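Local coordinates for GAF domain-containing protein (Thermoplasma acidophilum, PDB 4MN7), which probably reduces the free amino acid methionine-R-sulfoxide back to methionine, as a GAF-domain reductase of type II, at residues A[28-33]-A[133-138]; A[37-42]-A[49-54]. The protein carries 1 engineered substitution. One frame throughout, in Å; residues are numbered along the deposited sequence.

Contacts 1 and 2 lie in one GAF domain, their centres about 11 Å apart, and share its antiparallel sheet. Contact 1 sets strand 27-34 against the end of helix 118-136 and the residues that follow it; contact 2 pairs strand 37-44 with the short edge strand 52-53. Along the chain contact 2 is nested within the loop that contact 1 closes. Strands 27-34 and 37-44 are neighbours in sequence and in the sheet, and V32 O lies 2.8 Å from K39 N, a probable hydrogen bond between the two contacts. Contact 1 thus joins the sheet to a helix, whereas contact 2 extends the same sheet to its margin.

Contact 1: residues A[28-33]-A[133-138]; sequences VGFYVL and PLVHEF
V32 and V135 meet methyl to methyl, CG2 of V32 lying 3.9 Å from CG1 of V135, the two side chains running antiparallel past one another. V32 carries CG1 anti to its backbone N (chi1 -175°), which brings that methyl to the turn at F138: V32 CG1 lies 3.7 Å from C and 3.9 Å from CB of F138. The two methyls of V32 are therefore divided, CG2 serving mainly V135 and CG1 mainly F138. V135 divides its own branches in a similar way: CG1 takes V32, and CG2 rests 3.6 Å from CD2 of the F30 ring, approaching it at a slant. No hydrogen bond crosses between 28-33 and 133-138, and the contact is held by apolar side chains in a buried part of the domain. This is the helix-on-sheet layer of the GAF fold, in which strand 27-34 turns F30 and V32 toward helix 118-136 while Y31, between them, turns its CB away and its ring packs on L38, L40 and C60. The chain is still tightly turned where V32 reaches it, F138 N bonding to V135 O at 2.9 Å. F138 offers V32 its CB and backbone, while its ring leads away and packs on K4, R8 and M11 of helix 2-21, so that one residue touches both the sheet and the second helix on this face. F30 likewise reaches C15 of that helix, and P133, L134 and E137 pack on L130 of the second subunit.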
loop_
_atom_site.group_PDB
_atom_site.type_symbol
_atom_site.label_atom_id
_atom_site.label_comp_id
_atom_site.label_asym_id
_atom_site.label_seq_id
_atom_site.Cartn_x
_atom_site.Cartn_y
_atom_site.Cartn_z
ATOM N N VAL A 28 -16.135 -2.024 -2.780
ATOM C CA VAL A 28 -14.992 -1.168 -2.790
ATOM C C VAL A 28 -14.143 -1.410 -4.010
ATOM O O VAL A 28 -13.783 -2.533 -4.305
ATOM C CB VAL A 28 -14.150 -1.389 -1.522
ATOM C CG1 VAL A 28 -13.002 -0.373 -1.494
ATOM C CG2 VAL A 28 -15.033 -1.212 -0.285
ATOM N N GLY A 29 -13.819 -0.339 -4.703
ATOM C CA GLY A 29 -12.940 -0.416 -5.857
ATOM C C GLY A 29 -11.994 0.739 -6.052
ATOM O O GLY A 29 -12.263 1.865 -5.631
ATOM N N PHE A 30 -10.876 0.431 -6.713
ATOM C CA PHE A 30 -9.961 1.402 -7.165
ATOM C C PHE A 30 -10.047 1.485 -8.677
ATOM O O PHE A 30 -9.764 0.483 -9.418
ATOM C CB PHE A 30 -8.524 1.095 -6.795
ATOM C CG PHE A 30 -8.170 1.297 -5.315
ATOM C CD1 PHE A 30 -8.650 0.454 -4.339
ATOM C CD2 PHE A 30 -7.280 2.281 -4.924
ATOM C CE1 PHE A 30 -8.288 0.623 -2.990
ATOM C CE2 PHE A 30 -6.898 2.413 -3.590
ATOM C CZ PHE A 30 -7.423 1.584 -2.627
ATOM N N TYR A 31 -10.375 2.699 -9.117
ATOM C CA TYR A 31 -10.299 3.062 -10.501
ATOM C C TYR A 31 -9.084 3.903 -10.710
ATOM O O TYR A 31 -8.796 4.776 -9.887
ATOM C CB TYR A 31 -11.518 3.868 -10.936
ATOM C CG TYR A 31 -12.769 3.043 -11.096
ATOM C CD1 TYR A 31 -13.057 2.417 -12.308
ATOM C CD2 TYR A 31 -13.671 2.924 -10.065
ATOM C CE1 TYR A 31 -14.172 1.644 -12.456
ATOM C CE2 TYR A 31 -14.829 2.200 -10.216
ATOM C CZ TYR A 31 -15.074 1.552 -11.428
ATOM O OH TYR A 31 -16.220 0.802 -11.584
ATOM N N VAL A 32 -8.389 3.671 -11.822
ATOM C CA VAL A 32 -7.178 4.420 -12.090
ATOM C C VAL A 32 -7.254 5.027 -13.467
ATOM O O VAL A 32 -7.802 4.398 -14.362
ATOM C CB VAL A 32 -5.954 3.531 -12.072
ATOM C CG1 VAL A 32 -4.657 4.390 -12.229
ATOM C CG2 VAL A 32 -5.935 2.679 -10.811
ATOM N N LEU A 33 -6.701 6.230 -13.641
ATOM C CA LEU A 33 -6.688 6.883 -14.965
ATOM C C LEU A 33 -5.589 6.325 -15.826
ATOM O O LEU A 33 -4.412 6.354 -15.442
ATOM C CB LEU A 33 -6.487 8.396 -14.861
ATOM C CG LEU A 33 -7.669 9.204 -14.339
ATOM C CD1 LEU A 33 -7.218 10.593 -13.891
ATOM C CD2 LEU A 33 -8.780 9.329 -15.424
ATOM N N PRO A 133 1.012 6.217 -3.924
ATOM C CA PRO A 133 2.138 5.739 -4.739
ATOM C C PRO A 133 1.855 4.409 -5.356
ATOM O O PRO A 133 2.291 4.099 -6.456
ATOM C CB PRO A 133 3.284 5.610 -3.701
ATOM C CG PRO A 133 2.983 6.747 -2.750
ATOM C CD PRO A 133 1.476 6.766 -2.629
ATOM N N LEU A 134 1.118 3.592 -4.627
ATOM C CA LEU A 134 0.819 2.312 -5.124
ATOM C C LEU A 134 -0.132 2.387 -6.294
ATOM O O LEU A 134 0.049 1.704 -7.262
ATOM C CB LEU A 134 0.236 1.419 -4.039
ATOM C CG LEU A 134 1.215 1.029 -2.944
ATOM C CD1 LEU A 134 0.438 0.663 -1.686
ATOM C CD2 LEU A 134 2.032 -0.129 -3.445
ATOM N N VAL A 135 -1.174 3.181 -6.192
ATOM C CA VAL A 135 -2.160 3.340 -7.290
ATOM C C VAL A 135 -1.448 3.953 -8.502
ATOM O O VAL A 135 -1.745 3.646 -9.623
ATOM C CB VAL A 135 -3.254 4.334 -6.895
ATOM C CG1 VAL A 135 -4.086 4.743 -8.115
ATOM C CG2 VAL A 135 -4.140 3.726 -5.869
ATOM N N HIS A 136 -0.464 4.789 -8.241
ATOM C CA HIS A 136 0.285 5.439 -9.289
ATOM C C HIS A 136 1.021 4.467 -10.202
ATOM O O HIS A 136 1.244 4.736 -11.359
ATOM C CB HIS A 136 1.290 6.410 -8.689
ATOM C CG HIS A 136 2.107 7.142 -9.709
ATOM N ND1 HIS A 136 3.418 6.821 -9.970
ATOM C CD2 HIS A 136 1.797 8.154 -10.556
ATOM C CE1 HIS A 136 3.898 7.623 -10.909
ATOM N NE2 HIS A 136 2.934 8.441 -11.279
ATOM N N GLU A 137 1.391 3.322 -9.692
ATOM C CA GLU A 137 1.996 2.317 -10.554
ATOM C C GLU A 137 1.115 1.939 -11.715
ATOM O O GLU A 137 1.614 1.404 -12.703
ATOM C CB GLU A 137 2.330 1.057 -9.739
ATOM C CG GLU A 137 3.461 1.259 -8.748
ATOM C CD GLU A 137 4.751 1.606 -9.472
ATOM O OE1 GLU A 137 5.133 0.828 -10.373
ATOM O OE2 GLU A 137 5.362 2.629 -9.125
ATOM N N PHE A 138 -0.199 2.136 -11.596
ATOM C CA PHE A 138 -1.103 1.902 -12.745
ATOM C C PHE A 138 -1.424 3.158 -13.562
ATOM O O PHE A 138 -2.027 3.089 -14.639
ATOM C CB PHE A 138 -2.380 1.227 -12.259
ATOM C CG PHE A 138 -2.191 -0.204 -11.975
ATOM C CD1 PHE A 138 -2.275 -1.114 -12.981
ATOM C CD2 PHE A 138 -1.881 -0.631 -10.720
ATOM C CE1 PHE A 138 -2.115 -2.454 -12.766
ATOM C CE2 PHE A 138 -1.671 -1.980 -10.489
ATOM C CZ PHE A 138 -1.813 -2.897 -11.499
#

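Contact 2: residues A[37-42]-A[49-54]; sequences KLKLEA and DHVEIN
L38 and I53 exchange two backbone hydrogen bonds, I53 N to L38 O at 2.9 Å and L38 N to I53 O at 3.0 Å, as an antiparallel hydrogen-bonded pair. K39 and E52 form the adjoining non-hydrogen-bonded pair. A third bond, L40 N to V51 O, is 2.9 Å long. CA-H...O contacts fill in between: CA of E52 to L38 O, at 3.2 Å, and CA of K39 to V51 O.

Apolar contacts separate by face. On the side of L38 and I53 the two CB atoms lie 4.0 Å apart. On the side of K39 and E52, the K39 chain bends at chi2 (60°), and its CE comes 3.7 Å from CG1 of V51 while CD passes CG of E52; K39 and E52 run side by side, though their charged ends do not meet.

Polar side chains meet at the K37 end. K37 CD lies over the face of the N54 amide, 3.6 Å from OD1, and a bend at chi3 (61°) carries NZ to a water, 2.9 Å away, that also accepts from ND2 of N54. An alanine in place of K37 takes away both the ammonium donor and the methylene over the amide, and would probably leave the water held from N54 alone within this pair and the N54 amide freer to turn.

These segments are joined as a beta hairpin at the margin of the GAF sheet. Strand 37-44 is flanked on its far side by strand 27-34, where E41 and A42 both face F30 in a classic beta bulge. I53 packs on Y31 of that strand and on C60 and S61 of helix 59-66, while A42 touches M11 and Q12 of helix 2-21.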
loop_
_atom_site.group_PDB
_atom_site.type_symbol
_atom_site.label_atom_id
_atom_site.label_comp_id
_atom_site.label_asym_id
_atom_site.label_seq_id
_atom_site.Cartn_x
_atom_site.Cartn_y
_atom_site.Cartn_z
ATOM N N LYS A 37 -8.904 7.587 -19.459
ATOM C CA LYS A 37 -10.088 6.917 -19.044
ATOM C C LYS A 37 -9.880 6.136 -17.739
ATOM O O LYS A 37 -8.775 5.622 -17.446
ATOM C CB LYS A 37 -10.424 5.954 -20.199
ATOM C CG LYS A 37 -11.679 5.146 -20.056
ATOM C CD LYS A 37 -12.223 4.701 -21.425
ATOM C CE LYS A 37 -11.310 3.822 -22.255
ATOM N NZ LYS A 37 -11.880 3.737 -23.647
ATOM N N LEU A 38 -10.931 6.040 -16.945
ATOM C CA LEU A 38 -10.888 5.270 -15.715
ATOM C C LEU A 38 -10.914 3.760 -15.996
ATOM O O LEU A 38 -11.755 3.295 -16.741
ATOM C CB LEU A 38 -12.044 5.654 -14.794
ATOM C CG LEU A 38 -11.943 7.086 -14.187
ATOM C CD1 LEU A 38 -13.266 7.620 -13.700
ATOM C CD2 LEU A 38 -10.922 7.106 -13.063
ATOM N N LYS A 39 -10.021 3.017 -15.328
ATOM C CA LYS A 39 -9.956 1.585 -15.399
ATOM C C LYS A 39 -9.977 0.937 -14.020
ATOM O O LYS A 39 -9.152 1.220 -13.221
ATOM C CB LYS A 39 -8.682 1.206 -16.128
ATOM C CG LYS A 39 -8.431 -0.280 -16.310
ATOM C CD LYS A 39 -9.508 -1.003 -17.100
ATOM C CE LYS A 39 -9.422 -2.534 -16.925
ATOM N NZ LYS A 39 -8.003 -3.019 -16.935
ATOM N N LEU A 40 -10.920 0.053 -13.761
ATOM C CA LEU A 40 -10.952 -0.665 -12.471
ATOM C C LEU A 40 -9.772 -1.611 -12.360
ATOM O O LEU A 40 -9.624 -2.525 -13.153
ATOM C CB LEU A 40 -12.228 -1.468 -12.362
ATOM C CG LEU A 40 -12.572 -2.189 -11.053
ATOM C CD1 LEU A 40 -12.647 -1.242 -9.883
ATOM C CD2 LEU A 40 -13.860 -2.983 -11.212
ATOM N N GLU A 41 -8.897 -1.401 -11.389
ATOM C CA GLU A 41 -7.770 -2.295 -11.236
ATOM C C GLU A 41 -7.835 -3.223 -10.000
ATOM O O GLU A 41 -7.093 -4.169 -9.900
ATOM C CB GLU A 41 -6.465 -1.531 -11.304
ATOM C CG GLU A 41 -6.298 -0.755 -12.620
ATOM C CD GLU A 41 -5.856 -1.684 -13.797
ATOM O OE1 GLU A 41 -5.839 -2.909 -13.627
ATOM O OE2 GLU A 41 -5.500 -1.194 -14.878
ATOM N N ALA A 42 -8.715 -2.940 -9.077
ATOM C CA ALA A 42 -8.944 -3.815 -7.948
ATOM C C ALA A 42 -10.281 -3.480 -7.362
ATOM O O ALA A 42 -10.714 -2.293 -7.361
ATOM C CB ALA A 42 -7.836 -3.651 -6.886
ATOM N N ASP A 49 -20.354 -4.052 -14.108
ATOM C CA ASP A 49 -20.268 -3.924 -15.558
ATOM C C ASP A 49 -19.406 -2.720 -15.990
ATOM O O ASP A 49 -19.054 -2.599 -17.172
ATOM C CB ASP A 49 -21.672 -3.760 -16.132
ATOM C CG ASP A 49 -22.435 -5.077 -16.180
ATOM O OD1 ASP A 49 -21.816 -6.106 -16.569
ATOM O OD2 ASP A 49 -23.644 -5.072 -15.836
ATOM N N HIS A 50 -19.083 -1.831 -15.035
ATOM C CA HIS A 50 -18.407 -0.602 -15.348
ATOM C C HIS A 50 -16.966 -0.694 -14.985
ATOM O O HIS A 50 -16.549 -0.224 -13.922
ATOM C CB HIS A 50 -19.103 0.541 -14.634
ATOM C CG HIS A 50 -20.559 0.607 -14.947
ATOM N ND1 HIS A 50 -21.534 0.666 -13.971
ATOM C CD2 HIS A 50 -21.212 0.565 -16.134
ATOM C CE1 HIS A 50 -22.722 0.708 -14.544
ATOM N NE2 HIS A 50 -22.558 0.643 -15.853
ATOM N N VAL A 51 -16.237 -1.324 -15.884
ATOM C CA VAL A 51 -14.818 -1.576 -15.751
ATOM C C VAL A 51 -13.997 -0.445 -16.353
ATOM O O VAL A 51 -12.921 -0.158 -15.826
ATOM C CB VAL A 51 -14.475 -2.911 -16.424
ATOM C CG1 VAL A 51 -13.031 -3.267 -16.225
ATOM C CG2 VAL A 51 -15.395 -3.993 -15.872
ATOM N N GLU A 52 -14.469 0.128 -17.478
ATOM C CA GLU A 52 -13.857 1.328 -18.088
ATOM C C GLU A 52 -14.885 2.422 -18.090
ATOM O O GLU A 52 -16.032 2.199 -18.489
ATOM C CB GLU A 52 -13.393 1.117 -19.514
ATOM C CG GLU A 52 -12.563 -0.142 -19.736
ATOM C CD GLU A 52 -13.408 -1.383 -20.080
ATOM O OE1 GLU A 52 -14.628 -1.221 -20.382
ATOM O OE2 GLU A 52 -12.829 -2.511 -20.053
ATOM N N ILE A 53 -14.498 3.594 -17.602
ATOM C CA ILE A 53 -15.427 4.749 -17.505
ATOM C C ILE A 53 -14.807 5.955 -18.161
ATOM O O ILE A 53 -13.792 6.470 -17.719
ATOM C CB ILE A 53 -15.838 5.055 -16.066
ATOM C CG1 ILE A 53 -16.503 3.805 -15.411
ATOM C CG2 ILE A 53 -16.769 6.278 -15.940
ATOM C CD1 ILE A 53 -16.617 4.007 -13.893
ATOM N N ASN A 54 -15.436 6.376 -19.244
ATOM C CA ASN A 54 -15.068 7.600 -19.922
ATOM C C ASN A 54 -15.443 8.783 -19.073
ATOM O O ASN A 54 -16.365 8.719 -18.304
ATOM C CB ASN A 54 -15.760 7.661 -21.295
ATOM C CG ASN A 54 -15.160 6.705 -22.314
ATOM O OD1 ASN A 54 -14.282 7.073 -23.162
ATOM N ND2 ASN A 54 -15.738 5.579 -22.394
HETATM O O HOH W 1 -14.681 3.115 -23.685
#